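Local coordinates for peroxiredoxin (Mycobacterium tuberculosis, PDB 5EPF), which acts as a thiol-specific peroxidase that reduces hydrogen peroxide and organic hydroperoxides to water and alcohols, helping protect the cell against oxidative stress, at residues F43-A46 / G51-K54; R82-F87 / Y95-D100; R124-I129 / D146-K151. All blocks are in the same frame, centred on the assembly; numbering follows the deposited sequence.

Overall arrangement
Contacts 1 and 3 share the peroxidatic site. Contact 1 brings the loop after strand 39-43 to the start of helix 50-61. Contact 3 sets helix 145-158 against strand 125-129, next to strand 39-43. The two meet where Arg124 reaches Cys52. Contact 2 lies at one edge of the mixed sheet, between helix 81-91 and strand 97-99, and touches contact 1 through Tyr44 and Thr53. Contacts 2 and 3 are buried, each with one side-chain hydrogen bond across it; contact 2 adds apolar packing, contact 3 an arginine arm against a histidine ring. Contact 1 is only partly buried and gathers round a sulfur. Contacts 2 and 3 do not touch; their nearest atoms are about 8 Å apart.

Contact 1 (F43-A46 / G51-K54); sequences FYPA and GCTK
Tyr44 and Cys52 bring the two backbones together, their CA atoms 6.2 Å apart. Segment 43-46 leaves the end of strand 39-43 as an irregular loop. Segment 51-54 is the start of helix 50-61. The loop passes in front of the first helical turn, and Cys52 alone of that turn reaches it.

Cys52 is modelled in two conformers; the one described has SG anti to the carbonyl carbon and beside the backbone N (chi1 -62°). This turns the sulfur to the loop. Three consecutive loop residues then meet it. The amide of Ala46 gives a hydrogen bond to the sulfur, with Ala46 N 3.6 Å from Cys52 SG. The bond is long but nearly straight, at 165°. Ala46 O is also close, 3.2 Å from Cys52 SG. This carbonyl has a hydrogen bond of its own with Thr49 OG1. Pro45 packs with the CD corner of its ring, 3.5 Å from Cys52 SG. Tyr44 adds its CB, 3.7 Å from the same sulfur.

The Tyr44 ring meets the sulfur obliquely. Its centroid is 5.3 Å from Cys52 SG. CG of Tyr44 stands between the backbone N and the carbonyl carbon, which swings the ring past the sulfur. Its hydroxyl is hydrogen-bonded to Gln84 OE1. That bond fixes the far end of the tyrosine and ties the loop to helix 81-91.

Arg124 lies against both Pro45 and Cys52. Cys52 is the active-site cysteine that passes through a sulfenic acid. Its expected disulfide with Cys57 is absent here. Pro45, Thr49 and Cys52 have the spacing of the PxxxTxxC active-site motif of peroxiredoxins, with the cysteine in the first turn of its helix.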
# COMPACT_ATOMS: atom_id res chain seq x y z
N PHE A 43 0.81 -2.87 -2.08
CA PHE A 43 1.25 -4.20 -1.65
C PHE A 43 2.59 -4.49 -2.32
O PHE A 43 2.72 -4.41 -3.54
CB PHE A 43 0.25 -5.26 -2.13
CG PHE A 43 -1.01 -5.34 -1.33
CD1 PHE A 43 -1.15 -6.25 -0.29
CD2 PHE A 43 -2.10 -4.54 -1.67
CE1 PHE A 43 -2.35 -6.33 0.43
CE2 PHE A 43 -3.30 -4.63 -0.98
CZ PHE A 43 -3.42 -5.52 0.08
N TYR A 44 3.56 -4.90 -1.51
CA TYR A 44 4.86 -5.28 -2.05
C TYR A 44 5.24 -6.66 -1.54
O TYR A 44 4.89 -7.04 -0.42
CB TYR A 44 5.96 -4.26 -1.73
CG TYR A 44 6.11 -3.91 -0.25
CD1 TYR A 44 6.90 -4.69 0.60
CD2 TYR A 44 5.49 -2.78 0.28
CE1 TYR A 44 7.05 -4.35 1.95
CE2 TYR A 44 5.64 -2.44 1.61
CZ TYR A 44 6.42 -3.22 2.43
OH TYR A 44 6.55 -2.86 3.74
N PRO A 45 5.97 -7.45 -2.35
CA PRO A 45 6.24 -8.84 -1.93
C PRO A 45 7.07 -8.97 -0.66
O PRO A 45 6.76 -9.80 0.20
CB PRO A 45 6.92 -9.48 -3.16
CG PRO A 45 6.64 -8.58 -4.30
CD PRO A 45 6.26 -7.22 -3.78
N ALA A 46 8.14 -8.19 -0.54
CA ALA A 46 9.12 -8.46 0.49
C ALA A 46 9.87 -7.18 0.83
O ALA A 46 10.61 -6.65 0.01
CB ALA A 46 10.10 -9.55 0.05
N GLY A 51 13.91 -4.29 -5.41
CA GLY A 51 12.77 -3.74 -6.14
C GLY A 51 11.77 -3.08 -5.21
O GLY A 51 11.25 -2.01 -5.51
N CYS A 52 11.50 -3.71 -4.07
CA CYS A 52 10.58 -3.12 -3.11
C CYS A 52 11.17 -1.86 -2.49
O CYS A 52 10.46 -0.88 -2.24
CB CYS A 52 10.16 -4.16 -2.06
SG CYS A 52 9.24 -5.62 -2.74
N THR A 53 12.48 -1.85 -2.23
CA THR A 53 13.14 -0.64 -1.76
C THR A 53 13.00 0.49 -2.78
O THR A 53 12.67 1.63 -2.41
CB THR A 53 14.61 -0.94 -1.47
OG1 THR A 53 14.68 -1.94 -0.44
CG2 THR A 53 15.35 0.31 -1.03
N LYS A 54 13.19 0.19 -4.07
CA LYS A 54 13.02 1.23 -5.09
C LYS A 54 11.59 1.77 -5.07
O LYS A 54 11.37 2.99 -5.05
CB LYS A 54 13.36 0.67 -6.47
CG LYS A 54 13.30 1.71 -7.58
CD LYS A 54 13.82 1.13 -8.92
CE LYS A 54 13.77 2.13 -10.07
NZ LYS A 54 14.66 3.31 -9.83

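Contact 2 (R82-F87 / Y95-D100); sequences RKQAKF and YPLLSD. With EDO (1,2-ethanediol), chain D.
The beta-alpha-beta unit of strand 72-77, helix 81-91 and strand 97-99 closes here, where Gln84 and Phe87 of the helix meet Leu97 of the strand. Helix and strand run nearly antiparallel, with 166° between their directions. Their axes come within 8.5 Å.

Gln84 supplies the polar part of the contact. Its side chain crosses that of Leu97 obliquely, with Gln84 CB 4.0 Å from Leu97 CB. A bend at chi2 (-70°) then turns the amide to the strand backbone. Gln84 NE2 is 3.0 Å from Leu98 O and donates a hydrogen bond to it. The bond is bent, and the donor stands above the carbonyl plane, 55° out of it. The oxygen does lie near the plane of the glutamine amide. Gln84 OE1 is held by the Tyr44 hydroxyl, so both ends of the amide have partners and its rotation is fixed.

In this thioredoxin-like fold, strand 97-99 is an edge of the mixed sheet. Its Leu98 backbone bonds to Gly75 and Ser77 of strand 72-77, and the helix closes over it.

Leu97 CD1 packs against two helical residues, 3.5 Å from Gln84 O and 3.8 Å from Phe87 CD2. The Leu97 and Phe87 side chains cross at about a right angle, and the methyl meets the ring obliquely. Phe87 also packs edge-to-face with Phe93, and its side chain lies about 5 Å from that of Cys52.

At the start of the helix, Arg82 binds a 1,2-ethanediol, probably from the crystallisation liquor. EDO O1 is 2.9 Å from Arg82 N. In the conformer described (one of two modelled) a bend at chi3 also brings Arg82 NE to 3.1 Å from EDO O1. Both nitrogens donate to that one oxygen.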
# COMPACT_ATOMS: atom_id res chain seq x y z
N ARG A 82 8.31 -6.49 12.99
CA ARG A 82 9.70 -6.17 13.28
C ARG A 82 10.51 -5.92 12.01
O ARG A 82 11.44 -5.11 12.02
CB ARG A 82 10.35 -7.24 14.17
CG ARG A 82 10.63 -8.57 13.49
CD ARG A 82 11.07 -9.63 14.52
NE ARG A 82 9.97 -9.93 15.43
CZ ARG A 82 9.99 -10.90 16.34
NH1 ARG A 82 11.06 -11.68 16.48
NH2 ARG A 82 8.92 -11.08 17.12
N LYS A 83 10.17 -6.60 10.91
CA LYS A 83 10.89 -6.34 9.66
C LYS A 83 10.41 -5.06 9.00
O LYS A 83 11.22 -4.29 8.47
CB LYS A 83 10.76 -7.52 8.70
CG LYS A 83 11.66 -7.35 7.47
CD LYS A 83 11.83 -8.62 6.66
CE LYS A 83 12.85 -8.36 5.55
NZ LYS A 83 13.26 -9.59 4.85
N GLN A 84 9.09 -4.81 9.03
CA GLN A 84 8.58 -3.52 8.55
C GLN A 84 9.22 -2.38 9.32
O GLN A 84 9.58 -1.35 8.73
CB GLN A 84 7.06 -3.45 8.69
CG GLN A 84 6.23 -4.57 8.03
CD GLN A 84 6.22 -4.51 6.51
OE1 GLN A 84 7.26 -4.38 5.86
NE2 GLN A 84 5.04 -4.64 5.93
N ALA A 85 9.38 -2.54 10.65
CA ALA A 85 10.00 -1.49 11.46
C ALA A 85 11.41 -1.18 10.99
O ALA A 85 11.79 -0.02 10.85
CB ALA A 85 10.00 -1.89 12.94
N LYS A 86 12.21 -2.22 10.73
CA LYS A 86 13.59 -1.99 10.28
C LYS A 86 13.62 -1.35 8.89
O LYS A 86 14.43 -0.45 8.64
CB LYS A 86 14.41 -3.27 10.31
CG LYS A 86 15.92 -3.03 10.07
CD LYS A 86 16.54 -1.96 11.00
CE LYS A 86 16.52 -2.38 12.44
NZ LYS A 86 17.28 -1.42 13.29
N PHE A 87 12.76 -1.81 7.98
CA PHE A 87 12.69 -1.24 6.64
C PHE A 87 12.39 0.25 6.71
O PHE A 87 13.08 1.08 6.09
CB PHE A 87 11.57 -1.99 5.91
CG PHE A 87 11.44 -1.71 4.42
CD1 PHE A 87 12.49 -1.27 3.62
CD2 PHE A 87 10.21 -1.98 3.82
CE1 PHE A 87 12.30 -1.09 2.24
CE2 PHE A 87 10.01 -1.80 2.46
CZ PHE A 87 11.07 -1.36 1.66
N TYR A 95 5.60 7.32 6.50
CA TYR A 95 4.25 6.81 6.28
C TYR A 95 4.15 5.42 6.89
O TYR A 95 5.17 4.78 7.18
CB TYR A 95 3.89 6.82 4.78
CG TYR A 95 4.85 6.05 3.88
CD1 TYR A 95 4.69 4.68 3.67
CD2 TYR A 95 5.90 6.69 3.21
CE1 TYR A 95 5.54 3.97 2.87
CE2 TYR A 95 6.77 5.97 2.39
CZ TYR A 95 6.59 4.61 2.22
OH TYR A 95 7.40 3.85 1.40
N PRO A 96 2.93 4.90 7.06
CA PRO A 96 2.76 3.57 7.67
C PRO A 96 3.11 2.42 6.73
O PRO A 96 2.82 2.46 5.52
CB PRO A 96 1.27 3.54 8.02
CG PRO A 96 0.80 4.98 7.95
CD PRO A 96 1.63 5.57 6.85
N LEU A 97 3.71 1.39 7.31
CA LEU A 97 3.84 0.07 6.70
C LEU A 97 3.02 -0.89 7.54
O LEU A 97 3.28 -1.02 8.75
CB LEU A 97 5.29 -0.41 6.69
CG LEU A 97 6.31 0.43 5.93
CD1 LEU A 97 7.66 -0.25 5.99
CD2 LEU A 97 5.90 0.65 4.47
N LEU A 98 2.03 -1.55 6.93
CA LEU A 98 1.16 -2.48 7.64
C LEU A 98 1.66 -3.91 7.46
O LEU A 98 2.14 -4.30 6.38
CB LEU A 98 -0.28 -2.38 7.13
CG LEU A 98 -0.90 -0.98 7.18
CD1 LEU A 98 -2.34 -1.06 6.71
CD2 LEU A 98 -0.80 -0.38 8.59
N SER A 99 1.54 -4.69 8.53
CA SER A 99 1.90 -6.11 8.51
C SER A 99 0.62 -6.92 8.39
O SER A 99 -0.23 -6.88 9.29
CB SER A 99 2.65 -6.49 9.78
OG SER A 99 2.87 -7.89 9.85
N ASP A 100 0.50 -7.65 7.29
CA ASP A 100 -0.63 -8.53 6.99
C ASP A 100 -0.16 -9.96 7.21
O ASP A 100 0.02 -10.73 6.27
CB ASP A 100 -1.04 -8.27 5.53
CG ASP A 100 -2.30 -9.00 5.12
OD1 ASP A 100 -3.21 -9.23 5.95
OD2 ASP A 100 -2.41 -9.29 3.91
C1 EDO D . 6.23 -8.92 15.48
O1 EDO D . 7.25 -8.79 14.50
C2 EDO D . 6.69 -8.30 16.79
O2 EDO D . 7.03 -6.93 16.57

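Contact 3 (R124-I129 / D146-K151); sequences RTTFVI and DAHADK
The His148 imidazole has Thr126 OG1 at its edge, near the ring plane, while Arg124 CD and Thr125 CA approach it obliquely. The Arg124 guanidinium does not stack on the ring; their planes are 63° apart. The two side chains cross at about a right angle.

His148 ND1 donates a hydrogen bond to Thr126 OG1, 2.7 Å away. The hydroxyl is tilted 26° out of the ring plane. It stands beside the Thr126 backbone N and anti to the carbonyl carbon (chi1 -60°), which turns OG1 to the helix. The bond pins the ring from one side and joins helix 145-158 to strand 125-129, an inner strand of the sheet. The threonine CB follows closely, 3.4 Å from His148 ND1.

Toward NE2 and CE1 the arginine presents its aliphatic part, obliquely to the ring. Arg124 CD is 3.7 Å from His148 NE2, and Arg124 CG is 4.0 Å from His148 CE1. A bend at chi3 then carries the guanidinium past the ring. Arg124 NH1 makes a salt bridge with Glu55, a residue the His148 side chain also touches.

That same Arg124 NH1 lies close to Cys52 SG in the conformer described. An arginine in this place beside the reactive cysteine is characteristic of the peroxiredoxin active site, and here helix 145-158 of the thioredoxin-like fold backs its side chain through His148.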
# COMPACT_ATOMS: atom_id res chain seq x y z
N ARG A 124 2.71 -7.98 -6.30
CA ARG A 124 2.93 -6.53 -6.22
C ARG A 124 1.81 -5.76 -6.91
O ARG A 124 1.67 -5.84 -8.13
CB ARG A 124 4.28 -6.16 -6.85
CG ARG A 124 4.65 -4.70 -6.66
CD ARG A 124 5.95 -4.25 -7.35
NE ARG A 124 7.10 -5.14 -7.11
CZ ARG A 124 7.95 -5.05 -6.09
NH1 ARG A 124 7.82 -4.09 -5.17
NH2 ARG A 124 8.96 -5.92 -5.98
N THR A 125 1.02 -5.00 -6.16
CA THR A 125 -0.19 -4.37 -6.68
C THR A 125 -0.49 -3.16 -5.83
O THR A 125 -0.39 -3.23 -4.60
CB THR A 125 -1.39 -5.34 -6.58
OG1 THR A 125 -1.00 -6.67 -6.94
CG2 THR A 125 -2.52 -4.89 -7.46
N THR A 126 -0.89 -2.06 -6.47
CA THR A 126 -1.24 -0.83 -5.77
C THR A 126 -2.68 -0.45 -6.04
O THR A 126 -3.14 -0.46 -7.19
CB THR A 126 -0.30 0.30 -6.19
OG1 THR A 126 1.04 -0.09 -5.86
CG2 THR A 126 -0.64 1.62 -5.51
N PHE A 127 -3.39 -0.08 -4.97
CA PHE A 127 -4.79 0.34 -5.06
C PHE A 127 -4.90 1.78 -4.59
O PHE A 127 -4.50 2.10 -3.46
CB PHE A 127 -5.66 -0.57 -4.18
CG PHE A 127 -5.60 -2.01 -4.61
CD1 PHE A 127 -6.49 -2.52 -5.55
CD2 PHE A 127 -4.62 -2.86 -4.10
CE1 PHE A 127 -6.42 -3.83 -5.98
CE2 PHE A 127 -4.54 -4.20 -4.52
CZ PHE A 127 -5.45 -4.67 -5.46
N VAL A 128 -5.45 2.65 -5.43
CA VAL A 128 -5.77 4.01 -5.01
C VAL A 128 -7.21 3.99 -4.51
O VAL A 128 -8.12 3.67 -5.28
CB VAL A 128 -5.59 5.01 -6.16
CG1 VAL A 128 -5.89 6.42 -5.69
CG2 VAL A 128 -4.21 4.91 -6.78
N ILE A 129 -7.41 4.28 -3.23
CA ILE A 129 -8.69 4.09 -2.55
C ILE A 129 -9.23 5.46 -2.12
O ILE A 129 -8.57 6.19 -1.39
CB ILE A 129 -8.55 3.16 -1.34
CG1 ILE A 129 -7.91 1.82 -1.75
CG2 ILE A 129 -9.92 2.99 -0.63
CD1 ILE A 129 -7.50 0.94 -0.57
N ASP A 146 8.67 2.51 -10.26
CA ASP A 146 8.28 3.91 -10.08
C ASP A 146 6.83 4.14 -10.49
O ASP A 146 6.18 5.06 -9.97
CB ASP A 146 9.16 4.87 -10.88
CG ASP A 146 10.56 5.04 -10.30
OD1 ASP A 146 10.83 4.61 -9.17
OD2 ASP A 146 11.40 5.64 -11.00
N ALA A 147 6.31 3.32 -11.41
CA ALA A 147 4.97 3.54 -11.96
C ALA A 147 3.90 3.43 -10.88
O ALA A 147 2.83 4.03 -11.01
CB ALA A 147 4.68 2.54 -13.08
N HIS A 148 4.14 2.67 -9.82
CA HIS A 148 3.15 2.58 -8.75
C HIS A 148 2.84 3.95 -8.16
O HIS A 148 1.68 4.38 -8.16
CB HIS A 148 3.61 1.57 -7.71
CG HIS A 148 3.55 0.17 -8.21
ND1 HIS A 148 2.43 -0.62 -8.07
CD2 HIS A 148 4.45 -0.55 -8.93
CE1 HIS A 148 2.66 -1.79 -8.64
NE2 HIS A 148 3.87 -1.77 -9.19
N ALA A 149 3.86 4.69 -7.74
CA ALA A 149 3.60 6.02 -7.21
C ALA A 149 3.25 7.00 -8.32
O ALA A 149 2.38 7.86 -8.14
CB ALA A 149 4.77 6.52 -6.37
N ASP A 150 3.89 6.87 -9.50
CA ASP A 150 3.66 7.86 -10.55
C ASP A 150 2.23 7.80 -11.07
O ASP A 150 1.58 8.83 -11.25
CB ASP A 150 4.64 7.64 -11.72
CG ASP A 150 6.09 7.93 -11.35
OD1 ASP A 150 6.35 8.63 -10.35
OD2 ASP A 150 6.99 7.43 -12.07
N LYS A 151 1.73 6.59 -11.34
CA LYS A 151 0.36 6.47 -11.84
C LYS A 151 -0.65 6.85 -10.77
O LYS A 151 -1.66 7.49 -11.07
CB LYS A 151 0.08 5.05 -12.36
CG LYS A 151 0.79 4.75 -13.64
CD LYS A 151 0.79 3.27 -13.97
CE LYS A 151 -0.61 2.68 -14.18
NZ LYS A 151 -1.26 3.22 -15.40